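Local coordinates for protein blood group a-and b-cleaving endo-beta-galactosidase (Streptococcus pneumoniae, PDB 2YGL) that probably cleaves blood group A and B antigens, this fragment comprising the tandem CBM51 modules that accompany its catalytic part and are thought to bind carbohydrate, at residues K44-L48 with V161-D165; E81-I87 with Q133-I139; S280-Q286 with S334-A340. All blocks are in the same frame, centred on the assembly; numbering follows the deposited sequence.

Contact 1. Residues K44-L48 with V161-D165; sequences KISLL and VVFAD
Ile45 and Leu47 meet Val162 and Ala164 through aliphatic branches alone. Tyr86 touches Leu47 and Ala164, and Phe57 also touches Ala164; Phe163 points the other way, to Ile106 and Ile108. Between the two segments themselves the contact is aliphatic, methyls and branch carbons meeting one another. Ile45 CG2 is the hub, 3.8 Å from Val162 CB and equally close to Ala164 CB. It gets there because CG2 stands anti to the backbone N of Ile45, with CG1 on the N side (chi1 -70°). Ile45 and Val162 slide past one another in opposite directions, whereas Leu47 and Val162 reach out tip to tip, with Leu47 CD2 3.7 Å from Val162 CG2. The second leucine methyl, CD1, drops to 3.9 Å from Ala164 CB. The two strands cross nearly at right angles (97°), their axes 7.9 Å apart at the closest point. Val162 and Ala164 face 45-48 while Val161 and Phe163 face strand 105-110, which places strand 45-48, paired in a hairpin with 54-57, across the outside of the sheet containing 160-171, away from the middle of the beta-sandwich. All four side chains are buried. Beyond them, Asp90 OD1 holds Ser46 N.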
# COMPACT_ATOMS: atom_id res chain seq x y z
N LYS A 44 9.63 30.14 13.42
CA LYS A 44 9.22 28.74 13.30
C LYS A 44 8.32 28.33 14.46
O LYS A 44 8.38 28.92 15.54
CB LYS A 44 10.44 27.82 13.26
CG LYS A 44 11.32 27.96 12.02
CD LYS A 44 12.52 27.01 12.10
CE LYS A 44 13.48 27.20 10.93
NZ LYS A 44 12.93 26.67 9.65
N ILE A 45 7.50 27.30 14.22
CA ILE A 45 6.71 26.66 15.27
C ILE A 45 7.64 26.10 16.34
O ILE A 45 8.62 25.42 16.02
CB ILE A 45 5.82 25.53 14.68
CG1 ILE A 45 4.70 26.12 13.82
CG2 ILE A 45 5.24 24.64 15.79
CD1 ILE A 45 4.04 25.13 12.88
N SER A 46 7.35 26.41 17.60
CA SER A 46 8.14 25.87 18.70
C SER A 46 7.29 25.51 19.91
O SER A 46 6.30 26.18 20.22
CB SER A 46 9.28 26.82 19.10
OG SER A 46 8.79 28.06 19.59
N LEU A 47 7.69 24.43 20.58
CA LEU A 47 6.98 23.93 21.75
C LEU A 47 7.94 23.58 22.86
O LEU A 47 9.11 23.25 22.62
CB LEU A 47 6.14 22.70 21.38
CG LEU A 47 4.83 22.92 20.62
CD1 LEU A 47 4.21 21.59 20.20
CD2 LEU A 47 3.86 23.72 21.46
N LEU A 48 7.43 23.65 24.09
CA LEU A 48 8.16 23.20 25.26
C LEU A 48 8.11 21.67 25.30
O LEU A 48 7.02 21.08 25.31
CB LEU A 48 7.52 23.79 26.52
CG LEU A 48 8.35 23.98 27.78
CD1 LEU A 48 9.49 24.97 27.55
CD2 LEU A 48 7.45 24.47 28.90
N VAL A 161 -2.63 27.38 19.09
CA VAL A 161 -2.49 25.92 19.00
C VAL A 161 -1.67 25.57 17.77
O VAL A 161 -1.97 26.01 16.66
CB VAL A 161 -3.86 25.19 18.97
CG1 VAL A 161 -3.69 23.72 18.59
CG2 VAL A 161 -4.55 25.30 20.32
N VAL A 162 -0.62 24.78 17.99
CA VAL A 162 0.17 24.25 16.89
C VAL A 162 0.14 22.73 16.85
O VAL A 162 0.25 22.06 17.89
CB VAL A 162 1.64 24.75 16.89
CG1 VAL A 162 1.72 26.20 16.43
CG2 VAL A 162 2.30 24.56 18.26
N PHE A 163 -0.03 22.21 15.65
CA PHE A 163 0.12 20.79 15.38
C PHE A 163 1.51 20.64 14.76
O PHE A 163 1.66 20.57 13.54
CB PHE A 163 -1.00 20.30 14.46
CG PHE A 163 -2.39 20.51 15.01
CD1 PHE A 163 -3.05 21.73 14.85
CD2 PHE A 163 -3.05 19.48 15.70
CE1 PHE A 163 -4.33 21.93 15.37
CE2 PHE A 163 -4.33 19.67 16.22
CZ PHE A 163 -4.98 20.89 16.05
N ALA A 164 2.52 20.61 15.63
CA ALA A 164 3.93 20.59 15.21
C ALA A 164 4.31 19.25 14.60
O ALA A 164 3.99 18.20 15.15
CB ALA A 164 4.84 20.92 16.39
N ASP A 165 5.00 19.31 13.46
CA ASP A 165 5.48 18.13 12.73
C ASP A 165 4.34 17.23 12.21
O ASP A 165 4.55 16.04 11.96
CB ASP A 165 6.48 17.34 13.59
CG ASP A 165 7.33 16.39 12.77
OD1 ASP A 165 7.91 16.82 11.76
OD2 ASP A 165 7.42 15.20 13.14

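Contact 2. Residues E81-I87 with Q133-I139; sequences EKFETYI and QFISVTI
Ile135 sits at the centre of the apolar face, its CD1 3.8 Å from Ile87 CG2 and also in contact with Thr85 CG2. Phe83 and Val137 run side by side, with Val137 CG2 at the edge of the Phe83 ring; Ile139 CD1 closes the row at 4.0 Å from Phe83 CB. Between the faces runs the antiparallel backbone ladder, in which Phe83 with Val137, Thr85 with Ile135 and Ile87 with Gln133 are the hydrogen-bonded pairs. Ile135 N to Thr85 O is its shortest rung, 2.7 Å and almost straight (176°). On the other face Phe134 swings over Tyr86, with CG anti to its backbone N (chi1 179°), which puts CD1 3.5 Å above the centre of the tyrosine ring; the planes are inclined at 46°. Glu84 OE1 lies in plane at the edge of the Phe134 ring. Its OE2 takes a 2.7 Å hydrogen bond from Ser136 OG on the anti lone pair. In this half of the first CBM51 module's beta-sandwich, strand 82-87 lies between 133-138 and 160-171, with a classic beta bulge where Glu81 and Lys82 face Ile169; the apolar row packs on Ile106, Ile108, Ile110 and Tyr116 of the opposing sheet.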
# COMPACT_ATOMS: atom_id res chain seq x y z
N GLU A 81 -1.69 5.13 7.00
CA GLU A 81 -1.80 4.14 8.07
C GLU A 81 -1.73 4.78 9.46
O GLU A 81 -2.33 4.26 10.41
CB GLU A 81 -0.70 3.08 7.91
CG GLU A 81 -0.80 2.27 6.62
CD GLU A 81 0.51 1.62 6.22
OE1 GLU A 81 1.29 1.22 7.11
OE2 GLU A 81 0.76 1.50 5.00
N LYS A 82 -0.99 5.88 9.57
CA LYS A 82 -0.79 6.56 10.85
C LYS A 82 -0.84 8.08 10.70
O LYS A 82 -0.52 8.62 9.64
CB LYS A 82 0.55 6.16 11.48
CG LYS A 82 0.62 4.72 11.99
CD LYS A 82 2.06 4.29 12.25
CE LYS A 82 2.47 4.50 13.71
NZ LYS A 82 1.95 3.41 14.59
N PHE A 83 -1.26 8.74 11.77
CA PHE A 83 -1.13 10.19 11.89
C PHE A 83 -0.29 10.50 13.12
O PHE A 83 -0.54 9.97 14.21
CB PHE A 83 -2.51 10.86 11.99
CG PHE A 83 -2.44 12.32 12.36
CD1 PHE A 83 -2.01 13.27 11.44
CD2 PHE A 83 -2.80 12.74 13.64
CE1 PHE A 83 -1.94 14.62 11.78
CE2 PHE A 83 -2.74 14.09 13.99
CZ PHE A 83 -2.31 15.03 13.06
N GLU A 84 0.72 11.35 12.95
CA GLU A 84 1.60 11.73 14.05
C GLU A 84 1.85 13.23 14.10
O GLU A 84 2.06 13.87 13.07
CB GLU A 84 2.92 10.95 13.98
CG GLU A 84 2.74 9.46 14.28
CD GLU A 84 4.04 8.69 14.37
OE1 GLU A 84 5.08 9.19 13.90
OE2 GLU A 84 4.02 7.57 14.91
N THR A 85 1.81 13.78 15.32
CA THR A 85 2.04 15.21 15.56
C THR A 85 2.32 15.50 17.03
O THR A 85 1.97 14.71 17.91
CB THR A 85 0.83 16.08 15.09
OG1 THR A 85 1.22 17.46 15.04
CG2 THR A 85 -0.37 15.92 16.01
N TYR A 86 2.98 16.63 17.29
CA TYR A 86 3.13 17.17 18.63
C TYR A 86 2.15 18.33 18.79
O TYR A 86 2.04 19.17 17.90
CB TYR A 86 4.55 17.67 18.87
CG TYR A 86 5.62 16.59 18.85
CD1 TYR A 86 6.20 16.18 17.65
CD2 TYR A 86 6.04 15.99 20.03
CE1 TYR A 86 7.18 15.20 17.62
CE2 TYR A 86 7.03 15.00 20.02
CZ TYR A 86 7.59 14.61 18.81
OH TYR A 86 8.56 13.63 18.78
N ILE A 87 1.44 18.36 19.91
CA ILE A 87 0.48 19.44 20.17
C ILE A 87 0.82 20.24 21.42
O ILE A 87 1.38 19.72 22.37
CB ILE A 87 -1.00 18.93 20.25
CG1 ILE A 87 -1.13 17.80 21.28
CG2 ILE A 87 -1.50 18.52 18.87
CD1 ILE A 87 -2.57 17.51 21.71
N GLN A 133 2.33 17.33 23.92
CA GLN A 133 1.88 15.94 23.86
C GLN A 133 2.09 15.39 22.45
O GLN A 133 1.79 16.07 21.47
CB GLN A 133 0.40 15.82 24.25
CG GLN A 133 0.11 16.05 25.73
CD GLN A 133 0.55 14.90 26.62
OE1 GLN A 133 0.73 13.77 26.17
NE2 GLN A 133 0.71 15.18 27.91
N PHE A 134 2.62 14.17 22.37
CA PHE A 134 2.82 13.49 21.09
C PHE A 134 1.63 12.59 20.78
O PHE A 134 1.21 11.78 21.61
CB PHE A 134 4.12 12.66 21.12
CG PHE A 134 4.39 11.89 19.85
CD1 PHE A 134 4.68 12.56 18.66
CD2 PHE A 134 4.37 10.50 19.85
CE1 PHE A 134 4.94 11.85 17.49
CE2 PHE A 134 4.62 9.78 18.68
CZ PHE A 134 4.91 10.46 17.50
N ILE A 135 1.08 12.76 19.58
CA ILE A 135 -0.05 11.96 19.12
C ILE A 135 0.42 10.96 18.07
O ILE A 135 1.13 11.33 17.13
CB ILE A 135 -1.19 12.84 18.51
CG1 ILE A 135 -1.68 13.89 19.52
CG2 ILE A 135 -2.36 11.97 18.03
CD1 ILE A 135 -2.61 14.93 18.92
N SER A 136 0.03 9.70 18.25
CA SER A 136 0.23 8.68 17.24
C SER A 136 -1.02 7.79 17.19
O SER A 136 -1.25 6.98 18.09
CB SER A 136 1.48 7.85 17.53
OG SER A 136 1.82 7.05 16.41
N VAL A 137 -1.82 7.98 16.15
CA VAL A 137 -3.06 7.22 15.99
C VAL A 137 -3.07 6.41 14.69
O VAL A 137 -2.53 6.85 13.67
CB VAL A 137 -4.34 8.11 16.06
CG1 VAL A 137 -4.58 8.59 17.48
CG2 VAL A 137 -4.24 9.29 15.08
N THR A 138 -3.68 5.23 14.75
CA THR A 138 -3.86 4.38 13.58
C THR A 138 -5.01 4.92 12.73
O THR A 138 -6.05 5.32 13.26
CB THR A 138 -4.13 2.91 13.97
OG1 THR A 138 -3.18 2.50 14.97
CG2 THR A 138 -4.01 1.99 12.77
N ILE A 139 -4.82 4.92 11.42
CA ILE A 139 -5.86 5.32 10.47
C ILE A 139 -6.47 4.06 9.85
O ILE A 139 -5.73 3.22 9.33
CB ILE A 139 -5.30 6.27 9.39
CG1 ILE A 139 -5.00 7.64 10.00
CG2 ILE A 139 -6.26 6.41 8.21
CD1 ILE A 139 -4.14 8.53 9.13

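Contact 3. Residues S280-Q286 with S334-A340; sequences SDYADIQ and SGKHTWA
Thr338 OG1 donates a hydrogen bond to Asp284 OD1, 2.7 Å long, arriving on the anti side of the carboxylate and 15° out of its plane. The two side chains cross at about a right angle. The threonine hydroxyl lies between its own backbone N and carbonyl carbon (chi1 60°), while CG2 reaches Ser280 OG. Nearer the surface, Tyr282 and His337 form an offset stack: the planes are only 4° apart, the centroids 4.1 Å, and Tyr282 CD1 lies over the centre of the imidazole. Ala340 CB packs 3.6 Å from Asp284 CG. In the backbone, Gly335 N donates to Asp284 O (3.1 Å), coming from well above the carbonyl plane, and Gly335 CA lies against Ala283 O.

Water knits the rest together. Water 1 accepts from His337 N and donates to Ala283 O and Thr338 OG1; water 2 bridges Asp284 O and the same hydroxyl. Waters 3 and 4 tie Gln286 OE1 to Gly335 O and Ser334 O. Behind this shell, Ser280 and Ser334 each close an ST turn, fixing the chain ahead of Tyr282 and His337. Tyr310 N binds Asp284 OD2, and a classic beta bulge sets Asp284 and Ile285 opposite Ile308. By sequence, both segments match calcium-site segments of the first module: Asp284 falls at the position of Val102, Ser334 at Ala152 and His337 at His155. Thr338 OG1, donating once and accepting from two waters, has its hydrogen-bonding capacity filled, and the donors on both carboxylate oxygens would be expected to favour a charged Asp284.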
# COMPACT_ATOMS: atom_id res chain seq x y z
N SER A 280 -15.84 -28.57 -24.85
CA SER A 280 -15.93 -29.79 -24.05
C SER A 280 -16.49 -29.47 -22.66
O SER A 280 -16.28 -28.38 -22.13
CB SER A 280 -14.55 -30.44 -23.93
OG SER A 280 -14.58 -31.61 -23.13
N ASP A 281 -17.20 -30.44 -22.08
CA ASP A 281 -17.66 -30.34 -20.70
C ASP A 281 -16.51 -30.47 -19.70
O ASP A 281 -16.60 -29.97 -18.58
CB ASP A 281 -18.71 -31.42 -20.40
CG ASP A 281 -20.10 -31.04 -20.89
OD1 ASP A 281 -20.33 -29.87 -21.26
OD2 ASP A 281 -20.97 -31.93 -20.89
N TYR A 282 -15.43 -31.12 -20.13
CA TYR A 282 -14.27 -31.38 -19.27
C TYR A 282 -13.37 -30.16 -19.12
O TYR A 282 -13.23 -29.35 -20.04
CB TYR A 282 -13.47 -32.57 -19.80
CG TYR A 282 -14.22 -33.88 -19.74
CD1 TYR A 282 -14.16 -34.69 -18.60
CD2 TYR A 282 -15.01 -34.30 -20.81
CE1 TYR A 282 -14.86 -35.89 -18.53
CE2 TYR A 282 -15.72 -35.50 -20.75
CZ TYR A 282 -15.64 -36.29 -19.62
OH TYR A 282 -16.33 -37.47 -19.57
N ALA A 283 -12.75 -30.05 -17.94
CA ALA A 283 -11.77 -29.01 -17.68
C ALA A 283 -10.53 -29.23 -18.54
O ALA A 283 -10.09 -30.37 -18.73
CB ALA A 283 -11.39 -28.98 -16.20
N ASP A 284 -9.97 -28.15 -19.07
CA ASP A 284 -8.74 -28.23 -19.85
C ASP A 284 -7.52 -28.32 -18.93
O ASP A 284 -6.61 -29.11 -19.18
CB ASP A 284 -8.64 -27.04 -20.82
CG ASP A 284 -9.72 -27.07 -21.90
OD1 ASP A 284 -10.00 -28.16 -22.44
OD2 ASP A 284 -10.27 -26.00 -22.23
N ILE A 285 -7.53 -27.53 -17.86
CA ILE A 285 -6.53 -27.59 -16.80
C ILE A 285 -7.24 -27.89 -15.48
O ILE A 285 -8.21 -27.21 -15.12
CB ILE A 285 -5.73 -26.26 -16.68
CG1 ILE A 285 -4.87 -26.02 -17.93
CG2 ILE A 285 -4.90 -26.20 -15.39
CD1 ILE A 285 -3.81 -27.08 -18.20
N GLN A 286 -6.77 -28.91 -14.76
CA GLN A 286 -7.42 -29.30 -13.51
C GLN A 286 -7.14 -28.33 -12.36
O GLN A 286 -8.07 -27.90 -11.68
CB GLN A 286 -7.05 -30.74 -13.11
CG GLN A 286 -8.15 -31.43 -12.29
CD GLN A 286 -9.46 -31.57 -13.06
OE1 GLN A 286 -9.51 -32.21 -14.12
NE2 GLN A 286 -10.52 -30.96 -12.54
N SER A 334 -2.92 -31.42 -15.54
CA SER A 334 -3.67 -31.55 -16.78
C SER A 334 -5.11 -32.02 -16.55
O SER A 334 -5.39 -32.77 -15.61
CB SER A 334 -2.95 -32.54 -17.70
OG SER A 334 -3.60 -32.64 -18.95
N GLY A 335 -6.01 -31.56 -17.41
CA GLY A 335 -7.41 -32.00 -17.41
C GLY A 335 -7.57 -33.41 -17.97
O GLY A 335 -8.56 -34.09 -17.70
N LYS A 336 -6.59 -33.82 -18.78
CA LYS A 336 -6.43 -35.21 -19.26
C LYS A 336 -7.39 -35.68 -20.37
O LYS A 336 -7.17 -36.74 -20.96
CB LYS A 336 -6.42 -36.20 -18.09
CG LYS A 336 -5.20 -36.06 -17.19
CD LYS A 336 -5.39 -36.81 -15.88
CE LYS A 336 -4.23 -36.56 -14.94
NZ LYS A 336 -4.46 -37.19 -13.61
N HIS A 337 -8.42 -34.90 -20.66
CA HIS A 337 -9.41 -35.27 -21.67
C HIS A 337 -9.34 -34.43 -22.95
O HIS A 337 -10.01 -34.74 -23.93
CB HIS A 337 -10.83 -35.20 -21.07
CG HIS A 337 -11.09 -36.23 -20.02
ND1 HIS A 337 -11.94 -37.30 -20.22
CD2 HIS A 337 -10.60 -36.36 -18.76
CE1 HIS A 337 -11.97 -38.04 -19.12
NE2 HIS A 337 -11.17 -37.49 -18.23
N THR A 338 -8.53 -33.37 -22.94
CA THR A 338 -8.46 -32.43 -24.06
C THR A 338 -7.01 -32.09 -24.47
O THR A 338 -6.06 -32.69 -23.96
CB THR A 338 -9.23 -31.12 -23.75
OG1 THR A 338 -8.66 -30.49 -22.60
CG2 THR A 338 -10.72 -31.39 -23.49
N TRP A 339 -6.86 -31.12 -25.38
CA TRP A 339 -5.55 -30.68 -25.86
C TRP A 339 -5.06 -29.36 -25.27
O TRP A 339 -3.88 -29.03 -25.37
CB TRP A 339 -5.55 -30.54 -27.38
CG TRP A 339 -5.72 -31.80 -28.15
CD1 TRP A 339 -5.10 -32.99 -27.93
CD2 TRP A 339 -6.55 -31.98 -29.30
NE1 TRP A 339 -5.50 -33.92 -28.87
CE2 TRP A 339 -6.40 -33.32 -29.72
CE3 TRP A 339 -7.43 -31.15 -30.01
CZ2 TRP A 339 -7.08 -33.85 -30.82
CZ3 TRP A 339 -8.10 -31.67 -31.11
CH2 TRP A 339 -7.93 -33.01 -31.50
N ALA A 340 -5.97 -28.59 -24.67
CA ALA A 340 -5.65 -27.27 -24.15
C ALA A 340 -4.90 -27.33 -22.81
O ALA A 340 -5.40 -26.85 -21.78
CB ALA A 340 -6.90 -26.41 -24.04
O HOH W 1 -8.87 -32.08 -20.50
O HOH W 2 -6.45 -30.70 -21.18
O HOH W 3 -11.13 -33.54 -15.99
O HOH W 4 -7.33 -34.16 -14.20

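In the fold
Contacts 1 and 2 belong to the first module and touch, with centres 14 Å apart. Strands 160-171 and 82-87 are sheet neighbours: Ala164 N lies 2.7 Å from Tyr86 O and Ala164 O 2.9 Å from Thr85 OG1, both probable hydrogen bonds, and Phe163 CD2 packs on Ile87 CG2. Strand 45-48 of contact 1 thus covers the sheet that contact 2 helps to build. Contact 3 is in the second module, with its nearest atoms about 35 Å from contact 2 and about 51 Å from contact 1. It is the second module's sequence counterpart of the calcium-site region, whose last residue, Asp159, just precedes strand 160-171 of contact 1.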